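Heat shock protein STI1 (Saccharomyces cerevisiae, PDB 3UPV) serves as a co-chaperone adaptor for Hsp70 and Hsp90, its TPR2B domain binding the C-terminal tail of Hsp70 as a peptide. Local coordinates at residues N70-Y75 with E104-S109; S18-A23 with A49-F54; T80-V85 with L92-A97; R39-R44 with C61-E66. All blocks are in the same frame, centred on the assembly; numbering follows the deposited sequence.

Interaction 1. Residues N70-Y75 with E104-S109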
loop_
_atom_site.group_PDB
_atom_site.type_symbol
_atom_site.label_atom_id
_atom_site.label_comp_id
_atom_site.label_asym_id
_atom_site.label_seq_id
_atom_site.Cartn_x
_atom_site.Cartn_y
_atom_site.Cartn_z
ATOM N N ASN A 70 -4.488 2.252 -11.562
ATOM C CA ASN A 70 -4.362 0.820 -11.829
ATOM C C ASN A 70 -3.421 0.077 -10.888
ATOM O O ASN A 70 -3.190 -1.133 -11.031
ATOM C CB ASN A 70 -4.044 0.630 -13.285
ATOM C CG ASN A 70 -5.095 1.299 -14.136
ATOM O OD1 ASN A 70 -6.293 1.121 -13.867
ATOM N ND2 ASN A 70 -4.681 2.126 -15.092
ATOM N N PHE A 71 -2.918 0.815 -9.908
ATOM C CA PHE A 71 -2.019 0.257 -8.921
ATOM C C PHE A 71 -2.843 -0.498 -7.851
ATOM O O PHE A 71 -3.194 0.055 -6.776
ATOM C CB PHE A 71 -1.237 1.435 -8.330
ATOM C CG PHE A 71 -0.065 1.063 -7.493
ATOM C CD1 PHE A 71 0.527 -0.216 -7.550
ATOM C CD2 PHE A 71 0.464 2.015 -6.649
ATOM C CE1 PHE A 71 1.621 -0.506 -6.719
ATOM C CE2 PHE A 71 1.565 1.738 -5.854
ATOM C CZ PHE A 71 2.139 0.477 -5.886
ATOM N N VAL A 72 -3.126 -1.775 -8.144
ATOM C CA VAL A 72 -3.995 -2.586 -7.291
ATOM C C VAL A 72 -3.472 -2.663 -5.820
ATOM O O VAL A 72 -4.242 -2.721 -4.850
ATOM C CB VAL A 72 -4.061 -4.045 -7.904
ATOM C CG1 VAL A 72 -4.807 -5.008 -6.994
ATOM C CG2 VAL A 72 -4.596 -4.068 -9.355
ATOM N N ARG A 73 -2.141 -2.728 -5.670
ATOM C CA ARG A 73 -1.524 -2.921 -4.339
ATOM C C ARG A 73 -1.920 -1.821 -3.398
ATOM O O ARG A 73 -2.111 -2.044 -2.211
ATOM C CB ARG A 73 -0.016 -2.947 -4.452
ATOM C CG ARG A 73 0.617 -3.263 -3.089
ATOM C CD ARG A 73 1.361 -4.612 -3.243
ATOM N NE ARG A 73 2.638 -4.469 -3.907
ATOM C CZ ARG A 73 3.385 -5.480 -4.401
ATOM N NH1 ARG A 73 2.966 -6.733 -4.354
ATOM N NH2 ARG A 73 4.567 -5.229 -4.961
ATOM N N ALA A 74 -2.037 -0.604 -3.928
ATOM C CA ALA A 74 -2.404 0.554 -3.085
ATOM C C ALA A 74 -3.794 0.352 -2.476
ATOM O O ALA A 74 -4.037 0.696 -1.331
ATOM C CB ALA A 74 -2.349 1.771 -3.874
ATOM N N TYR A 75 -4.695 -0.205 -3.265
ATOM C CA TYR A 75 -6.044 -0.466 -2.757
ATOM C C TYR A 75 -6.029 -1.544 -1.679
ATOM O O TYR A 75 -6.680 -1.349 -0.577
ATOM C CB TYR A 75 -6.999 -0.878 -3.856
ATOM C CG TYR A 75 -7.225 0.098 -4.993
ATOM C CD1 TYR A 75 -8.224 1.084 -4.934
ATOM C CD2 TYR A 75 -6.458 0.025 -6.158
ATOM C CE1 TYR A 75 -8.423 1.964 -6.021
ATOM C CE2 TYR A 75 -6.622 0.936 -7.193
ATOM C CZ TYR A 75 -7.617 1.861 -7.153
ATOM O OH TYR A 75 -7.783 2.668 -8.277
ATOM N N GLU A 104 -9.278 -6.587 -13.714
ATOM C CA GLU A 104 -8.912 -5.803 -14.886
ATOM C C GLU A 104 -7.419 -5.806 -15.215
ATOM O O GLU A 104 -6.989 -6.115 -16.373
ATOM C CB GLU A 104 -9.346 -4.356 -14.645
ATOM C CG GLU A 104 -10.858 -4.226 -14.730
ATOM C CD GLU A 104 -11.398 -2.881 -14.239
ATOM O OE1 GLU A 104 -12.625 -2.752 -14.190
ATOM O OE2 GLU A 104 -10.621 -1.974 -13.896
ATOM N N VAL A 105 -6.614 -5.452 -14.214
ATOM C CA VAL A 105 -5.190 -5.278 -14.485
ATOM C C VAL A 105 -4.351 -6.519 -14.206
ATOM O O VAL A 105 -3.441 -6.816 -15.011
ATOM C CB VAL A 105 -4.542 -3.897 -13.920
ATOM C CG1 VAL A 105 -5.460 -3.060 -12.989
ATOM C CG2 VAL A 105 -3.108 -4.099 -13.411
ATOM N N ASN A 106 -4.643 -7.240 -13.102
ATOM C CA ASN A 106 -3.879 -8.460 -12.738
ATOM C C ASN A 106 -4.538 -9.791 -13.135
ATOM O O ASN A 106 -4.022 -10.899 -12.808
ATOM C CB ASN A 106 -3.596 -8.550 -11.227
ATOM C CG ASN A 106 -2.741 -7.422 -10.707
ATOM O OD1 ASN A 106 -2.737 -7.133 -9.487
ATOM N ND2 ASN A 106 -2.033 -6.771 -11.589
ATOM N N ASN A 107 -5.693 -9.718 -13.792
ATOM C CA ASN A 107 -6.377 -10.972 -14.177
ATOM C C ASN A 107 -6.603 -11.933 -12.994
ATOM O O ASN A 107 -6.452 -13.146 -13.121
ATOM C CB ASN A 107 -5.603 -11.653 -15.307
ATOM C CG ASN A 107 -5.781 -10.922 -16.585
ATOM O OD1 ASN A 107 -4.846 -10.269 -17.091
ATOM N ND2 ASN A 107 -7.009 -10.911 -17.070
ATOM N N GLY A 108 -6.893 -11.347 -11.839
ATOM C CA GLY A 108 -7.339 -12.156 -10.726
ATOM C C GLY A 108 -6.256 -12.602 -9.765
ATOM O O GLY A 108 -6.575 -13.344 -8.825
ATOM N N SER A 109 -5.008 -12.166 -9.970
ATOM C CA SER A 109 -3.903 -12.778 -9.224
ATOM C C SER A 109 -3.915 -12.471 -7.713
ATOM O O SER A 109 -3.380 -13.266 -6.893
ATOM C CB SER A 109 -2.561 -12.474 -9.899
ATOM O OG SER A 109 -2.323 -11.100 -9.992
#
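V105, V72 and N70 carry most of this small contact, a worked example of how the end of one TPR helix rests on the start of another. V105 sits in the last turn of helix 88-106 and sends its CG1 branch into the corner where the 70-75 segment changes from loop to helix. There CG1 of V105 meets two different surfaces. It lies 3.6 Å from the backbone O of N70, and it touches the methyl CG2 of V72 at 3.9 Å, the two valines running alongside in opposite senses. The fit depends on the V72 rotamer: with CG1 opposite the backbone N (chi1 173°), the CG2 branch is left beside that N and reaches both V105 and the neighbouring N106. N70 adds its CB, 4.0 Å from V105 CG1, while its amide reaches one turn back on the same helix as V105, OD1 accepting a hydrogen bond from NZ of K101. No hydrogen bond joins the two segments, so the contact rests on van der Waals packing, buried at V72 and open to solvent at V105. Beyond N106 a type I' turn leads the chain away through N107 and G108. Around this corner, V72 also packs on K101 and D102 of helix 88-106, A74 faces A64 and I65 of helix 54-67, and F71 leans on A38 and S42 of helix 38-50.

Interaction 2. Residues S18-A23 with A49-F54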
loop_
_atom_site.group_PDB
_atom_site.type_symbol
_atom_site.label_atom_id
_atom_site.label_comp_id
_atom_site.label_asym_id
_atom_site.label_seq_id
_atom_site.Cartn_x
_atom_site.Cartn_y
_atom_site.Cartn_z
ATOM N N SER A 18 13.537 -5.261 7.720
ATOM C CA SER A 18 12.596 -4.820 8.750
ATOM C C SER A 18 13.071 -3.558 9.437
ATOM O O SER A 18 12.672 -3.265 10.569
ATOM C CB SER A 18 12.290 -5.972 9.765
ATOM O OG SER A 18 12.011 -7.184 9.051
ATOM N N ASP A 19 13.900 -2.766 8.759
ATOM C CA ASP A 19 14.246 -1.433 9.301
ATOM C C ASP A 19 13.217 -0.416 8.817
ATOM O O ASP A 19 13.433 0.314 7.807
ATOM C CB ASP A 19 15.644 -1.074 8.835
ATOM C CG ASP A 19 16.157 0.258 9.373
ATOM O OD1 ASP A 19 17.374 0.457 9.198
ATOM O OD2 ASP A 19 15.439 1.109 9.984
ATOM N N TRP A 20 12.073 -0.376 9.492
ATOM C CA TRP A 20 10.970 0.450 8.995
ATOM C C TRP A 20 11.291 1.935 8.944
ATOM O O TRP A 20 10.885 2.628 7.969
ATOM C CB TRP A 20 9.718 0.226 9.817
ATOM C CG TRP A 20 9.490 -1.204 10.154
ATOM C CD1 TRP A 20 9.312 -1.737 11.413
ATOM C CD2 TRP A 20 9.415 -2.311 9.236
ATOM N NE1 TRP A 20 9.129 -3.087 11.331
ATOM C CE2 TRP A 20 9.202 -3.485 10.019
ATOM C CE3 TRP A 20 9.499 -2.432 7.836
ATOM C CZ2 TRP A 20 9.032 -4.769 9.430
ATOM C CZ3 TRP A 20 9.368 -3.699 7.253
ATOM C CH2 TRP A 20 9.157 -4.873 8.053
ATOM N N PRO A 21 11.954 2.482 9.977
ATOM C CA PRO A 21 12.127 3.928 9.958
ATOM C C PRO A 21 13.053 4.368 8.833
ATOM O O PRO A 21 12.807 5.450 8.227
ATOM C CB PRO A 21 12.782 4.218 11.317
ATOM C CG PRO A 21 12.202 3.155 12.174
ATOM C CD PRO A 21 12.329 1.940 11.288
ATOM N N ASN A 22 14.047 3.547 8.515
ATOM C CA ASN A 22 14.911 3.882 7.390
ATOM C C ASN A 22 14.228 3.692 6.023
ATOM O O ASN A 22 14.470 4.508 5.128
ATOM C CB ASN A 22 16.288 3.153 7.476
ATOM C CG ASN A 22 17.257 3.876 8.388
ATOM O OD1 ASN A 22 17.313 5.127 8.390
ATOM N ND2 ASN A 22 18.021 3.113 9.191
ATOM N N ALA A 23 13.374 2.659 5.873
ATOM C CA ALA A 23 12.468 2.578 4.717
ATOM C C ALA A 23 11.608 3.823 4.568
ATOM O O ALA A 23 11.481 4.326 3.463
ATOM C CB ALA A 23 11.569 1.348 4.800
ATOM N N ALA A 49 2.840 1.466 7.985
ATOM C CA ALA A 49 1.880 0.488 8.517
ATOM C C ALA A 49 2.634 -0.472 9.473
ATOM O O ALA A 49 2.137 -0.814 10.551
ATOM C CB ALA A 49 1.254 -0.307 7.330
ATOM N N LYS A 50 3.881 -0.820 9.134
ATOM C CA LYS A 50 4.631 -1.734 10.000
ATOM C C LYS A 50 4.920 -1.044 11.305
ATOM O O LYS A 50 5.112 -1.700 12.358
ATOM C CB LYS A 50 5.965 -2.184 9.380
ATOM C CG LYS A 50 5.795 -3.189 8.227
ATOM C CD LYS A 50 5.466 -4.586 8.833
ATOM C CE LYS A 50 5.473 -5.648 7.745
ATOM N NZ LYS A 50 5.222 -7.060 8.208
ATOM N N LEU A 51 5.053 0.272 11.215
ATOM C CA LEU A 51 5.235 1.173 12.418
ATOM C C LEU A 51 3.940 1.505 13.182
ATOM O O LEU A 51 4.013 2.134 14.258
ATOM C CB LEU A 51 5.941 2.454 11.969
ATOM C CG LEU A 51 7.399 2.208 11.596
ATOM C CD1 LEU A 51 7.884 3.558 11.040
ATOM C CD2 LEU A 51 8.301 1.769 12.742
ATOM N N MET A 52 2.798 0.989 12.690
ATOM C CA MET A 52 1.456 1.208 13.255
ATOM C C MET A 52 1.072 2.673 13.128
ATOM O O MET A 52 0.343 3.207 13.973
ATOM C CB MET A 52 1.290 0.704 14.736
ATOM C CG MET A 52 2.019 -0.661 15.013
ATOM S SD MET A 52 1.224 -1.966 14.046
ATOM C CE MET A 52 -0.146 -2.505 15.068
ATOM N N SER A 53 1.584 3.339 12.092
ATOM C CA SER A 53 1.209 4.762 11.848
ATOM C C SER A 53 0.099 4.780 10.810
ATOM O O SER A 53 0.332 5.125 9.582
ATOM C CB SER A 53 2.471 5.492 11.364
ATOM O OG SER A 53 3.347 5.698 12.472
ATOM N N PHE A 54 -1.107 4.343 11.227
ATOM C CA PHE A 54 -2.159 4.089 10.227
ATOM C C PHE A 54 -2.785 5.287 9.445
ATOM O O PHE A 54 -3.013 5.174 8.264
ATOM C CB PHE A 54 -3.238 3.181 10.835
ATOM C CG PHE A 54 -2.702 1.801 11.188
ATOM C CD1 PHE A 54 -2.305 0.931 10.174
ATOM C CD2 PHE A 54 -2.542 1.407 12.530
ATOM C CE1 PHE A 54 -1.797 -0.333 10.474
ATOM C CE2 PHE A 54 -2.018 0.157 12.868
ATOM C CZ PHE A 54 -1.637 -0.743 11.827
#
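This contact joins two successive tetratricopeptide repeats at their helix-turn-helix ends: W20 of TPR 7, in the first turn of helix 20-33, lays its indole against K50 of TPR 8, at the end of helix 38-50. The lysine comes in over one face of the indole: CB of K50 stands 3.5 Å from the centroid of the five-membered ring and 13° off its normal, a CH-pi contact. A bend at chi2 (-76°) then carries the K50 chain across the six-membered ring, where CD approaches W20 CZ2 at 3.6 Å. The ammonium group runs on past the indole and leaves the two segments, forming its salt bridge with an acidic side chain of the bound peptide, so the tryptophan flanks the aliphatic part of a peptide-binding lysine. On the opposite face of the indole lies the backbone O of S18. L51 works from another side: its CG is 3.5 Å from CB of W20, and its CD2 sits at the ring edge near the indole plane. The same CD2 lies 4.2 Å from CG of P21, a more distant contact at the exposed margin. The indole also meets F15 edge to face. Helix 20-33 starts with D19 as N-cap, OD2 accepting from the backbone N of N22, while M52 closes helix 38-50 in a Schellman motif. Such paired helix-turn-helix ends, set side by side, are characteristic of the TPR solenoid.

Interaction 3. Residues T80-V85 with L92-A97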
loop_
_atom_site.group_PDB
_atom_site.type_symbol
_atom_site.label_atom_id
_atom_site.label_comp_id
_atom_site.label_asym_id
_atom_site.label_seq_id
_atom_site.Cartn_x
_atom_site.Cartn_y
_atom_site.Cartn_z
ATOM N N THR A 80 -6.252 -2.887 4.155
ATOM C CA THR A 80 -5.596 -3.554 5.311
ATOM C C THR A 80 -5.432 -2.513 6.460
ATOM O O THR A 80 -5.705 -2.823 7.610
ATOM C CB THR A 80 -4.257 -4.247 4.988
ATOM O OG1 THR A 80 -3.269 -3.285 4.636
ATOM C CG2 THR A 80 -4.387 -5.224 3.851
ATOM N N ALA A 81 -4.993 -1.290 6.137
ATOM C CA ALA A 81 -4.871 -0.232 7.132
ATOM C C ALA A 81 -6.219 0.170 7.663
ATOM O O ALA A 81 -6.383 0.435 8.888
ATOM C CB ALA A 81 -4.098 0.977 6.592
ATOM N N GLN A 82 -7.212 0.196 6.798
ATOM C CA GLN A 82 -8.577 0.558 7.283
ATOM C C GLN A 82 -9.110 -0.510 8.280
ATOM O O GLN A 82 -9.685 -0.185 9.342
ATOM C CB GLN A 82 -9.566 0.778 6.132
ATOM C CG GLN A 82 -9.260 2.104 5.391
ATOM C CD GLN A 82 -10.111 2.323 4.138
ATOM O OE1 GLN A 82 -10.688 3.383 3.951
ATOM N NE2 GLN A 82 -10.279 1.309 3.355
ATOM N N ILE A 83 -8.829 -1.784 8.020
ATOM C CA ILE A 83 -9.207 -2.774 8.966
ATOM C C ILE A 83 -8.472 -2.531 10.305
ATOM O O ILE A 83 -9.054 -2.684 11.379
ATOM C CB ILE A 83 -8.884 -4.145 8.400
ATOM C CG1 ILE A 83 -9.915 -4.456 7.292
ATOM C CG2 ILE A 83 -8.906 -5.314 9.428
ATOM C CD1 ILE A 83 -9.568 -5.621 6.483
ATOM N N ALA A 84 -7.204 -2.112 10.228
ATOM C CA ALA A 84 -6.450 -1.943 11.445
ATOM C C ALA A 84 -7.024 -0.887 12.336
ATOM O O ALA A 84 -6.904 -1.005 13.570
ATOM C CB ALA A 84 -4.981 -1.676 11.148
ATOM N N VAL A 85 -7.606 0.133 11.719
ATOM C CA VAL A 85 -8.237 1.243 12.453
ATOM C C VAL A 85 -9.761 1.109 12.579
ATOM O O VAL A 85 -10.462 2.036 13.003
ATOM C CB VAL A 85 -7.855 2.644 11.874
ATOM C CG1 VAL A 85 -6.374 2.943 12.063
ATOM C CG2 VAL A 85 -8.278 2.760 10.429
ATOM N N LEU A 92 -14.520 -2.462 3.299
ATOM C CA LEU A 92 -15.266 -3.343 2.392
ATOM C C LEU A 92 -15.425 -2.634 1.021
ATOM O O LEU A 92 -15.292 -3.265 -0.052
ATOM C CB LEU A 92 -16.632 -3.609 3.073
ATOM C CG LEU A 92 -16.573 -4.631 4.245
ATOM C CD1 LEU A 92 -17.865 -4.585 5.064
ATOM C CD2 LEU A 92 -16.227 -6.091 3.838
ATOM N N GLU A 93 -15.666 -1.327 1.040
ATOM C CA GLU A 93 -15.784 -0.527 -0.202
ATOM C C GLU A 93 -14.444 -0.492 -0.956
ATOM O O GLU A 93 -14.386 -0.688 -2.182
ATOM C CB GLU A 93 -16.282 0.919 0.109
ATOM C CG GLU A 93 -17.830 1.043 0.198
ATOM C CD GLU A 93 -18.319 2.397 0.764
ATOM O OE1 GLU A 93 -19.534 2.567 0.930
ATOM O OE2 GLU A 93 -17.510 3.288 1.080
ATOM N N THR A 94 -13.359 -0.344 -0.197
ATOM C CA THR A 94 -12.075 -0.294 -0.802
ATOM C C THR A 94 -11.763 -1.675 -1.423
ATOM O O THR A 94 -11.148 -1.754 -2.502
ATOM C CB THR A 94 -11.019 0.030 0.240
ATOM O OG1 THR A 94 -11.336 1.286 0.850
ATOM C CG2 THR A 94 -9.600 0.114 -0.406
ATOM N N LEU A 95 -12.149 -2.756 -0.724
ATOM C CA LEU A 95 -11.903 -4.086 -1.235
ATOM C C LEU A 95 -12.714 -4.393 -2.486
ATOM O O LEU A 95 -12.239 -5.166 -3.358
ATOM C CB LEU A 95 -12.137 -5.168 -0.217
ATOM C CG LEU A 95 -11.086 -5.080 0.870
ATOM C CD1 LEU A 95 -11.511 -5.722 2.239
ATOM C CD2 LEU A 95 -9.762 -5.626 0.323
ATOM N N ASP A 96 -13.940 -3.866 -2.545
ATOM C CA ASP A 96 -14.765 -3.975 -3.793
ATOM C C ASP A 96 -14.045 -3.390 -5.001
ATOM O O ASP A 96 -13.989 -4.001 -6.093
ATOM C CB ASP A 96 -16.087 -3.247 -3.599
ATOM C CG ASP A 96 -17.108 -4.091 -2.912
ATOM O OD1 ASP A 96 -16.909 -5.330 -2.798
ATOM O OD2 ASP A 96 -18.122 -3.491 -2.485
ATOM N N ALA A 97 -13.399 -2.262 -4.783
ATOM C CA ALA A 97 -12.674 -1.559 -5.846
ATOM C C ALA A 97 -11.398 -2.279 -6.210
ATOM O O ALA A 97 -11.083 -2.405 -7.418
ATOM C CB ALA A 97 -12.370 -0.140 -5.413
#
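The hydroxyl oxygen of T94 is gripped from two helices at once. From helix 72-84 the amide NE2 of Q82 donates a hydrogen bond to OG1 of T94, 2.7 Å long and with an angle of 155° at the hydrogen. From its own helix, T94 OG1 is also hydrogen-bonded to the backbone O of S90, one turn earlier. A threonine in a helix often bonds the carbonyl one turn back in this way, and here Q82 adds the second bond. Q82 reaches the hydroxyl with its chain extended beyond CG (chi2 174°), and T94 OG1 lies almost in the plane of the amide, 9° out of it. CB of T94 follows at 3.4 Å from Q82 NE2, so the donor nitrogen rests against the base of the threonine side chain as well. Both residues are buried, and this single bond is the whole of the close contact between the segments, whose nearest CA atoms, those of Q82 and T94, are 8.9 Å apart. The rest of the gap is bridged from neighbouring turns: Q82 and I83 pack on A91, and T94 and L95 on A79. L92, and L95 with another part of its side chain, also touch helix 111-124. Helices 72-84 and 88-106 are consecutive and joined by a short turn, the helix-turn-helix unit of a tetratricopeptide repeat, here TPR 9.

Interaction 4. Residues R39-R44 with C61-E66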
loop_
_atom_site.group_PDB
_atom_site.type_symbol
_atom_site.label_atom_id
_atom_site.label_comp_id
_atom_site.label_asym_id
_atom_site.label_seq_id
_atom_site.Cartn_x
_atom_site.Cartn_y
_atom_site.Cartn_z
ATOM N N ARG A 39 4.403 4.372 -6.675
ATOM C CA ARG A 39 5.069 3.343 -5.881
ATOM C C ARG A 39 5.655 3.952 -4.617
ATOM O O ARG A 39 5.717 3.273 -3.582
ATOM C CB ARG A 39 6.191 2.648 -6.648
ATOM C CG ARG A 39 5.692 1.908 -7.880
ATOM C CD ARG A 39 6.831 1.305 -8.691
ATOM N NE ARG A 39 7.700 2.384 -9.178
ATOM C CZ ARG A 39 8.872 2.195 -9.779
ATOM N NH1 ARG A 39 9.323 0.943 -10.008
ATOM N NH2 ARG A 39 9.574 3.252 -10.204
ATOM N N GLY A 40 6.155 5.179 -4.696
ATOM C CA GLY A 40 6.790 5.770 -3.500
ATOM C C GLY A 40 5.807 5.913 -2.339
ATOM O O GLY A 40 6.155 5.664 -1.152
ATOM N N TYR A 41 4.595 6.375 -2.660
ATOM C CA TYR A 41 3.532 6.533 -1.652
ATOM C C TYR A 41 3.123 5.188 -1.100
ATOM O O TYR A 41 3.086 5.028 0.133
ATOM C CB TYR A 41 2.344 7.262 -2.288
ATOM C CG TYR A 41 2.728 8.615 -2.778
ATOM C CD1 TYR A 41 2.981 8.809 -4.142
ATOM C CD2 TYR A 41 2.928 9.673 -1.894
ATOM C CE1 TYR A 41 3.387 10.003 -4.642
ATOM C CE2 TYR A 41 3.277 10.973 -2.418
ATOM C CZ TYR A 41 3.552 11.104 -3.796
ATOM O OH TYR A 41 3.960 12.268 -4.426
ATOM N N SER A 42 2.826 4.235 -1.982
ATOM C CA SER A 42 2.421 2.909 -1.537
ATOM C C SER A 42 3.534 2.320 -0.681
ATOM O O SER A 42 3.258 1.697 0.352
ATOM C CB SER A 42 2.096 2.003 -2.727
ATOM O OG SER A 42 1.941 0.658 -2.276
ATOM N N ASN A 43 4.804 2.495 -1.119
ATOM C CA ASN A 43 5.924 1.898 -0.416
ATOM C C ASN A 43 6.096 2.569 0.948
ATOM O O ASN A 43 6.227 1.880 1.979
ATOM C CB ASN A 43 7.229 2.001 -1.221
ATOM C CG ASN A 43 7.291 1.046 -2.436
ATOM O OD1 ASN A 43 6.525 0.075 -2.597
ATOM N ND2 ASN A 43 8.272 1.325 -3.286
ATOM N N ARG A 44 6.019 3.914 1.004
ATOM C CA ARG A 44 6.121 4.513 2.314
ATOM C C ARG A 44 4.967 4.049 3.203
ATOM O O ARG A 44 5.203 3.763 4.405
ATOM C CB ARG A 44 6.068 6.042 2.170
ATOM C CG ARG A 44 6.413 6.717 3.470
ATOM C CD ARG A 44 6.679 8.250 3.385
ATOM N NE ARG A 44 5.532 8.986 2.920
ATOM C CZ ARG A 44 5.562 10.271 2.612
ATOM N NH1 ARG A 44 6.724 10.978 2.676
ATOM N NH2 ARG A 44 4.445 10.831 2.191
ATOM N N CYS A 61 -1.581 5.731 0.868
ATOM C CA CYS A 61 -2.281 4.879 -0.040
ATOM C C CYS A 61 -3.272 5.701 -0.888
ATOM O O CYS A 61 -3.363 5.453 -2.124
ATOM C CB CYS A 61 -3.089 3.831 0.715
ATOM S SG CYS A 61 -2.077 2.553 1.500
ATOM N N ASN A 62 -4.004 6.634 -0.266
ATOM C CA ASN A 62 -4.894 7.545 -1.022
ATOM C C ASN A 62 -4.148 8.351 -2.103
ATOM O O ASN A 62 -4.600 8.499 -3.257
ATOM C CB ASN A 62 -5.701 8.417 -0.055
ATOM C CG ASN A 62 -6.817 7.650 0.551
ATOM O OD1 ASN A 62 -7.123 7.789 1.742
ATOM N ND2 ASN A 62 -7.418 6.774 -0.260
ATOM N N LYS A 63 -2.972 8.823 -1.760
ATOM C CA LYS A 63 -2.141 9.562 -2.726
ATOM C C LYS A 63 -1.658 8.621 -3.874
ATOM O O LYS A 63 -1.634 9.033 -5.028
ATOM C CB LYS A 63 -0.980 10.243 -1.983
ATOM C CG LYS A 63 -0.276 11.419 -2.715
ATOM C CD LYS A 63 -1.115 12.726 -2.706
ATOM C CE LYS A 63 -0.941 13.569 -1.424
ATOM N NZ LYS A 63 -1.507 15.010 -1.465
ATOM N N ALA A 64 -1.250 7.393 -3.545
ATOM C CA ALA A 64 -0.866 6.422 -4.555
ATOM C C ALA A 64 -2.005 6.170 -5.531
ATOM O O ALA A 64 -1.778 6.067 -6.742
ATOM C CB ALA A 64 -0.454 5.080 -3.907
ATOM N N ILE A 65 -3.212 6.063 -4.977
ATOM C CA ILE A 65 -4.441 5.876 -5.765
ATOM C C ILE A 65 -4.649 7.054 -6.721
ATOM O O ILE A 65 -4.957 6.849 -7.921
ATOM C CB ILE A 65 -5.682 5.569 -4.858
ATOM C CG1 ILE A 65 -5.523 4.120 -4.296
ATOM C CG2 ILE A 65 -7.046 5.786 -5.680
ATOM C CD1 ILE A 65 -6.417 3.751 -3.095
ATOM N N GLU A 66 -4.374 8.269 -6.245
ATOM C CA GLU A 66 -4.475 9.426 -7.162
ATOM C C GLU A 66 -3.445 9.385 -8.291
ATOM O O GLU A 66 -3.735 9.799 -9.407
ATOM C CB GLU A 66 -4.308 10.752 -6.447
ATOM C CG GLU A 66 -5.192 11.084 -5.245
ATOM C CD GLU A 66 -4.794 12.438 -4.630
ATOM O OE1 GLU A 66 -4.046 13.188 -5.298
ATOM O OE2 GLU A 66 -5.209 12.776 -3.489
#
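Y41 and A64 mark the tightly packed part of the contact within TPR 8, where the two antiparallel helices of a tetratricopeptide repeat meet. The axes of segments 39-44 and 61-66 approach to 7.7 Å, with 160° between their directions. Such closeness is consistent with a small residue at the interface, here A64. Its CB faces both the backbone N of S42 and the CB of Y41, 3.9 Å from each, and the CA atoms of Y41 and A64 are 5.3 Å apart. S42 adds its CB, while its OG, placed opposite the backbone N (chi1 170°), is hydrogen-bonded to NE of R77 on helix 72-84. All three residues are buried, and A74 of helix 72-84 backs A64. The solvent side is that of the exposed K63. Its CB and CG still lie close on the Y41 ring, and only the rest of the lysine chain leaves the contact, led away from the partner helix by bends at chi2 and chi3. The buried Y41 ring, covered by K63 on one face, also touches D60, K67 and I31, and its OH is hydrogen-bonded to the backbone O of P35. N43 binds the backbone of the bound peptide through ND2, so helix 38-50 packs on its partner through one side and meets the peptide with another. Where the lysine crosses the phenol, CG of K63 stands over the ring face, 3.8 Å from the centroid of Y41 and offset toward CE2, in a CH-pi contact.

From the N terminus, interaction 2 opens first, at 18-23, and closes at 49-54, joining TPR 7 to TPR 8 at their turns. Interaction 4 begins inside that loop, at 39-44, and closes beyond it at 61-66, so the two cross, sharing helix 38-50. Interaction 1 follows in series, running from 70-75 to 104-109, and interaction 3 is nested within it; both join helix 72-84 to helix 88-106. Interactions 1 and 2 lie on opposite sides of the chain's centre, about 24 Å apart between centres. F54 packs on A81, A84 and V85, linking interactions 2 and 3, while F71, A74 and Y75 connect interaction 1 to interaction 4.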